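Local coordinates for protein chitosanase (Bacillus subtilis subsp. subtilis str. 168, PDB 7C6C) that hydrolyses internal beta-(1->4) linkages between D-glucosamine residues of partly acetylated chitosan as a family 46 glycoside hydrolase, at residues 6-18 against 213-227. Numbering follows the deposited sequence. Where two conformers were deposited one is given.
Sequences DQKRRAEQLTSIF and VLRSIAKENNYNLNG
In this lysozyme-clan fold, helix 5-20, in which Phe18 directly precedes Glu19, the predicted proton donor, packs on helix 209-219 and on the turn that follows it. The helix segments run roughly antiparallel, at 142°, their axes coming within 12.2 Å, and large apolar side chains span the gap. Leu14 and Ile217 meet tip to tip, CD1 to CD1 at 3.7 Å. Phe18 turns its CE1-CZ side to Val213, with CE1 3.7 Å from Val213 CB, while Leu214 crosses it obliquely near CZ. Beyond the Schellman motif at Asn221, the type I turn Asn222-Leu225 brings the chain back, and Leu225 CD2 packs beside Arg10 CB and against the helix backbone, 3.5 Å from Gln7 O and 4.0 Å from Ala11 N. Arg10 NH1 donates to Leu225 O (2.9 Å), on a lone pair but out of the guanidinium plane, for this group lies over the Asn226-Gly227 backbone, Gly227 N 3.3 Å above its centre; NE also salt-bridges the C-terminal carboxylate of Lys242. Gln7 NE2 donates to Asn224 O at 3.1 Å. Neither bond is straight (143° at the Gln7 hydrogen, 137° at that of Arg10). Buried Leu225 and two side-chain-to-carbonyl bonds thus hold the turn, whereas the helix-helix contact is purely apolar.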
ATOM      1  N   ASP A   6       1.262  -9.402 -15.935  1.00 14.19           N
ATOM      2  CA  ASP A   6      -0.120  -8.935 -15.994  1.00 13.86           C
ATOM      3  C   ASP A   6      -0.755  -8.894 -14.612  1.00 11.98           C
ATOM      4  O   ASP A   6      -1.457  -7.932 -14.276  1.00 12.45           O
ATOM      5  CB  ASP A   6      -0.962  -9.829 -16.909  1.00 16.19           C
ATOM      6  CG  ASP A   6      -0.639  -9.653 -18.370  1.00 20.07           C
ATOM      7  OD1 ASP A   6      -0.153  -8.573 -18.753  1.00 21.72           O
ATOM      8  OD2 ASP A   6      -0.911 -10.596 -19.140  1.00 21.79           O
ATOM      9  N   GLN A   7      -0.551  -9.940 -13.809  1.00 12.08           N
ATOM     10  CA  GLN A   7      -1.165  -9.976 -12.484  1.00 11.67           C
ATOM     11  C   GLN A   7      -0.658  -8.842 -11.609  1.00 10.84           C
ATOM     12  O   GLN A   7      -1.433  -8.239 -10.855  1.00 10.81           O
ATOM     13  CB  GLN A   7      -0.882 -11.309 -11.800  1.00 12.74           C
ATOM     14  CG  GLN A   7      -1.500 -12.502 -12.491  1.00 13.14           C
ATOM     15  CD  GLN A   7      -0.865 -13.812 -12.075  1.00 13.63           C
ATOM     16  OE1 GLN A   7       0.282 -13.856 -11.611  1.00 14.47           O
ATOM     17  NE2 GLN A   7      -1.604 -14.893 -12.258  1.00 13.70           N
ATOM     18  N   LYS A   8       0.648  -8.556 -11.679  1.00 11.59           N
ATOM     19  CA  LYS A   8       1.217  -7.486 -10.868  0.50 11.31           C
ATOM     20  C   LYS A   8       0.648  -6.134 -11.276  1.00 10.92           C
ATOM     21  O   LYS A   8       0.320  -5.303 -10.420  1.00 10.85           O
ATOM     22  CB  LYS A   8       2.743  -7.490 -10.988  0.50 11.90           C
ATOM     23  CG  LYS A   8       3.458  -6.608  -9.971  0.50 11.60           C
ATOM     24  CD  LYS A   8       4.966  -6.849 -10.008  0.50 12.35           C
ATOM     25  CE  LYS A   8       5.719  -5.968  -9.017  0.50 12.10           C
ATOM     26  NZ  LYS A   8       5.865  -4.563  -9.481  0.50 11.85           N
ATOM     27  N   ARG A   9       0.531  -5.892 -12.585  1.00 11.12           N
ATOM     28  CA  ARG A   9      -0.082  -4.658 -13.057  1.00 11.01           C
ATOM     29  C   ARG A   9      -1.507  -4.530 -12.540  1.00 10.58           C
ATOM     30  O   ARG A   9      -1.910  -3.466 -12.059  1.00 10.60           O
ATOM     31  CB  ARG A   9      -0.059  -4.590 -14.586  1.00 12.49           C
ATOM     32  CG  ARG A   9      -0.742  -3.331 -15.112  1.00 13.84           C
ATOM     33  CD  ARG A   9      -0.899  -3.289 -16.628  1.00 15.42           C
ATOM     34  NE  ARG A   9      -1.367  -4.547 -17.198  1.00 17.19           N
ATOM     35  CZ  ARG A   9      -2.622  -4.984 -17.193  1.00 19.40           C
ATOM     36  NH1 ARG A   9      -3.591  -4.263 -16.627  1.00 21.00           N
ATOM     37  NH2 ARG A   9      -2.896  -6.160 -17.758  1.00 16.82           N
ATOM     38  N   ARG A  10      -2.295  -5.606 -12.644  1.00 10.23           N
ATOM     39  CA  ARG A  10      -3.677  -5.556 -12.176  1.00 10.21           C
ATOM     40  C   ARG A  10      -3.742  -5.262 -10.683  1.00  9.34           C
ATOM     41  O   ARG A  10      -4.571  -4.457 -10.236  1.00  9.44           O
ATOM     42  CB  ARG A  10      -4.396  -6.863 -12.520  1.00 10.75           C
ATOM     43  CG  ARG A  10      -4.536  -7.067 -14.012  1.00 11.31           C
ATOM     44  CD  ARG A  10      -5.306  -8.319 -14.386  1.00 12.71           C
ATOM     45  NE  ARG A  10      -5.356  -8.414 -15.840  1.00 12.30           N
ATOM     46  CZ  ARG A  10      -4.892  -9.431 -16.555  1.00 12.54           C
ATOM     47  NH1 ARG A  10      -4.388 -10.504 -15.957  1.00 13.35           N
ATOM     48  NH2 ARG A  10      -4.950  -9.369 -17.877  1.00 13.92           N
ATOM     49  N   ALA A  11      -2.882  -5.918  -9.897  1.00  9.69           N
ATOM     50  CA  ALA A  11      -2.831  -5.653  -8.462  1.00  9.98           C
ATOM     51  C   ALA A  11      -2.535  -4.187  -8.189  1.00  9.54           C
ATOM     52  O   ALA A  11      -3.141  -3.573  -7.300  1.00  9.83           O
ATOM     53  CB  ALA A  11      -1.765  -6.532  -7.814  1.00 10.96           C
ATOM     54  N   GLU A  12      -1.597  -3.612  -8.944  1.00  9.92           N
ATOM     55  CA  GLU A  12      -1.221  -2.218  -8.741  1.00  9.85           C
ATOM     56  C   GLU A  12      -2.325  -1.262  -9.180  1.00  9.03           C
ATOM     57  O   GLU A  12      -2.513  -0.205  -8.563  1.00  9.69           O
ATOM     58  CB  GLU A  12       0.105  -1.936  -9.452  1.00 10.21           C
ATOM     59  CG  GLU A  12       1.244  -2.684  -8.789  1.00 10.38           C
ATOM     60  CD  GLU A  12       2.556  -2.662  -9.548  1.00 10.73           C
ATOM     61  OE1 GLU A  12       2.551  -2.410 -10.770  1.00 11.71           O
ATOM     62  OE2 GLU A  12       3.604  -2.912  -8.910  1.00 10.77           O
ATOM     63  N   GLN A  13      -3.061  -1.601 -10.241  1.00  9.25           N
ATOM     64  CA  GLN A  13      -4.164  -0.745 -10.660  0.61  9.61           C
ATOM     65  C   GLN A  13      -5.322  -0.796  -9.671  1.00  9.32           C
ATOM     66  O   GLN A  13      -6.008   0.215  -9.467  1.00 10.10           O
ATOM     67  CB  GLN A  13      -4.584  -1.079 -12.090  0.61 10.20           C
ATOM     68  CG  GLN A  13      -3.491  -0.713 -13.074  0.61 11.40           C
ATOM     69  CD  GLN A  13      -3.910  -0.894 -14.510  0.61 11.83           C
ATOM     70  OE1 GLN A  13      -5.060  -1.233 -14.798  0.61 12.56           O
ATOM     71  NE2 GLN A  13      -2.975  -0.672 -15.428  0.61 13.07           N
ATOM     72  N   LEU A  14      -5.535  -1.948  -9.022  1.00  9.37           N
ATOM     73  CA  LEU A  14      -6.489  -2.007  -7.918  1.00  9.17           C
ATOM     74  C   LEU A  14      -6.058  -1.080  -6.784  1.00  9.29           C
ATOM     75  O   LEU A  14      -6.834  -0.227  -6.328  1.00  9.74           O
ATOM     76  CB  LEU A  14      -6.628  -3.448  -7.418  1.00 10.44           C
ATOM     77  CG  LEU A  14      -7.395  -4.384  -8.356  1.00 10.44           C
ATOM     78  CD1 LEU A  14      -7.130  -5.837  -8.000  1.00 11.50           C
ATOM     79  CD2 LEU A  14      -8.884  -4.066  -8.321  1.00 11.20           C
ATOM     80  N   THR A  15      -4.801  -1.200  -6.345  1.00  9.14           N
ATOM     81  CA  THR A  15      -4.297  -0.313  -5.300  1.00  9.38           C
ATOM     82  C   THR A  15      -4.433   1.146  -5.707  1.00  9.31           C
ATOM     83  O   THR A  15      -4.807   1.991  -4.888  1.00 10.09           O
ATOM     84  CB  THR A  15      -2.846  -0.661  -4.969  1.00  9.67           C
ATOM     85  OG1 THR A  15      -2.809  -1.965  -4.375  1.00  9.87           O
ATOM     86  CG2 THR A  15      -2.236   0.349  -4.017  1.00 11.02           C
ATOM     87  N   SER A  16      -4.168   1.453  -6.978  1.00  9.51           N
ATOM     88  CA  SER A  16      -4.277   2.826  -7.448  1.00  9.65           C
ATOM     89  C   SER A  16      -5.708   3.348  -7.317  1.00  9.38           C
ATOM     90  O   SER A  16      -5.917   4.513  -6.959  1.00 10.03           O
ATOM     91  CB  SER A  16      -3.776   2.904  -8.886  1.00  9.91           C
ATOM     92  OG  SER A  16      -3.728   4.239  -9.352  1.00 10.12           O
ATOM     93  N   ILE A  17      -6.710   2.512  -7.606  1.00  9.61           N
ATOM     94  CA  ILE A  17      -8.092   2.919  -7.366  1.00  9.75           C
ATOM     95  C   ILE A  17      -8.290   3.233  -5.889  1.00 10.03           C
ATOM     96  O   ILE A  17      -8.865   4.266  -5.517  1.00 10.67           O
ATOM     97  CB  ILE A  17      -9.072   1.826  -7.824  1.00 10.77           C
ATOM     98  CG1 ILE A  17      -9.049   1.686  -9.348  1.00 10.83           C
ATOM     99  CG2 ILE A  17     -10.481   2.126  -7.299  1.00 11.53           C
ATOM    100  CD1 ILE A  17      -9.731   0.418  -9.836  1.00 12.30           C
ATOM    101  N   PHE A  18      -7.813   2.333  -5.024  1.00  9.74           N
ATOM    102  CA  PHE A  18      -8.040   2.492  -3.593  1.00 10.18           C
ATOM    103  C   PHE A  18      -7.353   3.736  -3.050  1.00 11.10           C
ATOM    104  O   PHE A  18      -7.881   4.386  -2.145  1.00 12.91           O
ATOM    105  CB  PHE A  18      -7.558   1.254  -2.835  1.00 10.56           C
ATOM    106  CG  PHE A  18      -8.119  -0.047  -3.348  1.00 10.23           C
ATOM    107  CD1 PHE A  18      -9.389  -0.123  -3.926  1.00 10.82           C
ATOM    108  CD2 PHE A  18      -7.368  -1.206  -3.243  1.00 10.75           C
ATOM    109  CE1 PHE A  18      -9.889  -1.343  -4.388  1.00 11.33           C
ATOM    110  CE2 PHE A  18      -7.859  -2.422  -3.701  1.00 10.83           C
ATOM    111  CZ  PHE A  18      -9.119  -2.489  -4.274  1.00 11.21           C
ATOM    112  N   VAL A 213     -14.134  -4.607  -2.690  1.00 11.53           N
ATOM    113  CA  VAL A 213     -13.719  -4.738  -4.086  1.00 11.64           C
ATOM    114  C   VAL A 213     -12.918  -6.019  -4.274  1.00 10.53           C
ATOM    115  O   VAL A 213     -13.131  -6.779  -5.228  1.00 10.68           O
ATOM    116  CB  VAL A 213     -12.935  -3.493  -4.543  1.00 12.24           C
ATOM    117  CG1 VAL A 213     -12.336  -3.723  -5.923  1.00 12.41           C
ATOM    118  CG2 VAL A 213     -13.834  -2.272  -4.553  1.00 13.49           C
ATOM    119  N   LEU A 214     -11.979  -6.277  -3.358  1.00 10.47           N
ATOM    120  CA  LEU A 214     -11.158  -7.477  -3.448  1.00 10.62           C
ATOM    121  C   LEU A 214     -11.998  -8.729  -3.240  1.00 10.70           C
ATOM    122  O   LEU A 214     -11.835  -9.724  -3.958  1.00 10.85           O
ATOM    123  CB  LEU A 214     -10.011  -7.389  -2.437  1.00 10.80           C
ATOM    124  CG  LEU A 214      -9.009  -6.259  -2.717  1.00 11.11           C
ATOM    125  CD1 LEU A 214      -8.141  -5.978  -1.479  1.00 11.48           C
ATOM    126  CD2 LEU A 214      -8.139  -6.574  -3.942  1.00 11.49           C
ATOM    127  N   ARG A 215     -12.924  -8.691  -2.281  1.00 11.52           N
ATOM    128  CA  ARG A 215     -13.802  -9.833  -2.070  1.00 12.37           C
ATOM    129  C   ARG A 215     -14.654 -10.115  -3.298  1.00 11.60           C
ATOM    130  O   ARG A 215     -14.940 -11.279  -3.596  1.00 12.01           O
ATOM    131  CB  ARG A 215     -14.676  -9.614  -0.836  1.00 14.57           C
ATOM    132  CG  ARG A 215     -15.146 -10.930  -0.235  1.00 16.40           C
ATOM    133  CD  ARG A 215     -16.164 -10.760   0.871  1.00 17.93           C
ATOM    134  NE  ARG A 215     -15.690  -9.947   1.991  1.00 18.82           N
ATOM    135  CZ  ARG A 215     -15.015 -10.410   3.044  1.00 20.46           C
ATOM    136  NH1 ARG A 215     -14.685 -11.695   3.133  1.00 20.40           N
ATOM    137  NH2 ARG A 215     -14.666  -9.578   4.015  1.00 21.34           N
ATOM    138  N   SER A 216     -15.072  -9.070  -4.022  1.00 11.62           N
ATOM    139  CA  SER A 216     -15.885  -9.287  -5.216  1.00 12.16           C
ATOM    140  C   SER A 216     -15.121 -10.055  -6.283  1.00 10.86           C
ATOM    141  O   SER A 216     -15.722 -10.830  -7.036  1.00 11.53           O
ATOM    142  CB  SER A 216     -16.386  -7.952  -5.765  1.00 12.93           C
ATOM    143  OG  SER A 216     -17.356  -7.383  -4.897  1.00 15.40           O
ATOM    144  N   ILE A 217     -13.803  -9.851  -6.373  1.00 10.32           N
ATOM    145  CA  ILE A 217     -12.990 -10.640  -7.294  1.00 10.43           C
ATOM    146  C   ILE A 217     -13.011 -12.108  -6.885  1.00 10.57           C
ATOM    147  O   ILE A 217     -13.168 -13.007  -7.724  1.00 11.27           O
ATOM    148  CB  ILE A 217     -11.555 -10.081  -7.358  1.00 10.80           C
ATOM    149  CG1 ILE A 217     -11.551  -8.600  -7.761  1.00 11.27           C
ATOM    150  CG2 ILE A 217     -10.707 -10.921  -8.299  1.00 11.19           C
ATOM    151  CD1 ILE A 217     -10.189  -7.954  -7.697  1.00 11.70           C
ATOM    152  N   ALA A 218     -12.870 -12.370  -5.581  1.00 10.86           N
ATOM    153  CA  ALA A 218     -12.969 -13.735  -5.076  1.00 11.45           C
ATOM    154  C   ALA A 218     -14.329 -14.340  -5.397  1.00 11.12           C
ATOM    155  O   ALA A 218     -14.420 -15.509  -5.786  1.00 11.68           O
ATOM    156  CB  ALA A 218     -12.730 -13.748  -3.568  1.00 12.61           C
ATOM    157  N   LYS A 219     -15.396 -13.550  -5.269  1.00 10.95           N
ATOM    158  CA  LYS A 219     -16.744 -14.058  -5.493  1.00 11.22           C
ATOM    159  C   LYS A 219     -17.039 -14.304  -6.970  1.00 10.59           C
ATOM    160  O   LYS A 219     -17.973 -15.052  -7.291  1.00 11.82           O
ATOM    161  CB  LYS A 219     -17.767 -13.120  -4.849  1.00 13.01           C
ATOM    162  CG  LYS A 219     -17.731 -13.125  -3.317  1.00 15.08           C
ATOM    163  CD  LYS A 219     -18.698 -12.090  -2.735  1.00 18.88           C
ATOM    164  CE  LYS A 219     -18.721 -12.092  -1.217  1.00 23.29           C
ATOM    165  NZ  LYS A 219     -19.453 -13.267  -0.674  1.00 26.98           N
ATOM    166  N   GLU A 220     -16.259 -13.707  -7.870  1.00 10.06           N
ATOM    167  CA  GLU A 220     -16.290 -14.071  -9.282  1.00 10.35           C
ATOM    168  C   GLU A 220     -15.453 -15.305  -9.577  1.00 10.65           C
ATOM    169  O   GLU A 220     -15.426 -15.760 -10.728  1.00 11.12           O
ATOM    170  CB  GLU A 220     -15.826 -12.906 -10.159  1.00 10.28           C
ATOM    171  CG  GLU A 220     -16.793 -11.742 -10.148  1.00 10.20           C
ATOM    172  CD  GLU A 220     -16.406 -10.608 -11.079  1.00 11.55           C
ATOM    173  OE1 GLU A 220     -15.399 -10.705 -11.822  1.00 11.18           O
ATOM    174  OE2 GLU A 220     -17.127  -9.599 -11.068  1.00 13.48           O
ATOM    175  N   ASN A 221     -14.785 -15.849  -8.558  1.00 11.39           N
ATOM    176  CA  ASN A 221     -13.843 -16.958  -8.708  1.00 12.31           C
ATOM    177  C   ASN A 221     -12.688 -16.604  -9.643  1.00 12.84           C
ATOM    178  O   ASN A 221     -12.219 -17.431 -10.421  1.00 15.52           O
ATOM    179  CB  ASN A 221     -14.518 -18.275  -9.100  1.00 12.69           C
ATOM    180  CG  ASN A 221     -13.647 -19.473  -8.792  1.00 13.02           C
ATOM    181  OD1 ASN A 221     -12.865 -19.459  -7.838  1.00 14.75           O
ATOM    182  ND2 ASN A 221     -13.775 -20.518  -9.596  1.00 12.72           N
ATOM    183  N   ASN A 222     -12.213 -15.371  -9.557  1.00 11.02           N
ATOM    184  CA  ASN A 222     -11.108 -14.907 -10.397  1.00 10.55           C
ATOM    185  C   ASN A 222      -9.803 -14.874  -9.596  1.00 10.22           C
ATOM    186  O   ASN A 222      -9.129 -13.848  -9.483  1.00 10.94           O
ATOM    187  CB  ASN A 222     -11.451 -13.546 -11.002  1.00 10.43           C
ATOM    188  CG  ASN A 222     -10.445 -13.082 -12.034  1.00  9.98           C
ATOM    189  OD1 ASN A 222      -9.654 -13.876 -12.551  1.00 11.19           O
ATOM    190  ND2 ASN A 222     -10.468 -11.781 -12.345  1.00 10.93           N
ATOM    191  N   TYR A 223      -9.441 -16.034  -9.029  1.00 11.14           N
ATOM    192  CA  TYR A 223      -8.269 -16.115  -8.158  1.00 12.00           C
ATOM    193  C   TYR A 223      -6.951 -16.007  -8.914  1.00 11.79           C
ATOM    194  O   TYR A 223      -5.923 -15.712  -8.295  1.00 12.27           O
ATOM    195  CB  TYR A 223      -8.311 -17.378  -7.301  1.00 13.15           C
ATOM    196  CG  TYR A 223      -9.310 -17.288  -6.176  1.00 13.56           C
ATOM    197  CD1 TYR A 223     -10.642 -17.614  -6.390  1.00 14.48           C
ATOM    198  CD2 TYR A 223      -8.931 -16.869  -4.904  1.00 14.72           C
ATOM    199  CE1 TYR A 223     -11.569 -17.538  -5.376  1.00 15.07           C
ATOM    200  CE2 TYR A 223      -9.859 -16.781  -3.880  1.00 15.17           C
ATOM    201  CZ  TYR A 223     -11.181 -17.123  -4.129  1.00 15.18           C
ATOM    202  OH  TYR A 223     -12.130 -17.056  -3.134  1.00 16.75           O
ATOM    203  N   ASN A 224      -6.951 -16.230 -10.226  1.00 11.39           N
ATOM    204  CA  ASN A 224      -5.759 -16.003 -11.031  1.00 11.80           C
ATOM    205  C   ASN A 224      -5.611 -14.553 -11.464  1.00 10.65           C
ATOM    206  O   ASN A 224      -4.626 -14.218 -12.134  1.00 11.40           O
ATOM    207  CB  ASN A 224      -5.744 -16.908 -12.263  1.00 12.84           C
ATOM    208  CG  ASN A 224      -4.343 -17.114 -12.816  1.00 13.86           C
ATOM    209  OD1 ASN A 224      -3.408 -17.417 -12.075  1.00 14.84           O
ATOM    210  ND2 ASN A 224      -4.190 -16.936 -14.115  1.00 14.54           N
ATOM    211  N   LEU A 225      -6.562 -13.693 -11.103  1.00 10.71           N
ATOM    212  CA  LEU A 225      -6.502 -12.273 -11.444  1.00 10.81           C
ATOM    213  C   LEU A 225      -6.372 -12.085 -12.953  1.00 10.37           C
ATOM    214  O   LEU A 225      -5.545 -11.309 -13.437  1.00 11.12           O
ATOM    215  CB  LEU A 225      -5.386 -11.543 -10.683  1.00 12.05           C
ATOM    216  CG  LEU A 225      -5.628 -10.097 -10.248  1.00 13.95           C
ATOM    217  CD1 LEU A 225      -6.843  -9.965  -9.347  1.00 13.32           C
ATOM    218  CD2 LEU A 225      -4.388  -9.575  -9.544  1.00 15.15           C
ATOM    219  N   ASN A 226      -7.188 -12.833 -13.695  1.00 10.57           N
ATOM    220  CA  ASN A 226      -7.291 -12.658 -15.135  1.00 10.69           C
ATOM    221  C   ASN A 226      -8.041 -11.367 -15.452  1.00 10.04           C
ATOM    222  O   ASN A 226      -8.809 -10.846 -14.641  1.00 10.32           O
ATOM    223  CB  ASN A 226      -8.059 -13.826 -15.753  1.00 11.87           C
ATOM    224  CG  ASN A 226      -7.334 -15.154 -15.618  1.00 14.39           C
ATOM    225  OD1 ASN A 226      -6.112 -15.208 -15.554  1.00 15.11           O
ATOM    226  ND2 ASN A 226      -8.093 -16.233 -15.597  1.00 17.92           N
ATOM    227  N   GLY A 227      -7.836 -10.867 -16.667  1.00 10.12           N
ATOM    228  CA  GLY A 227      -8.505  -9.668 -17.110  1.00 10.41           C
ATOM    229  C   GLY A 227      -9.369  -9.891 -18.335  1.00 10.06           C
ATOM    230  O   GLY A 227      -9.277 -10.923 -19.005  1.00 10.17           O
TER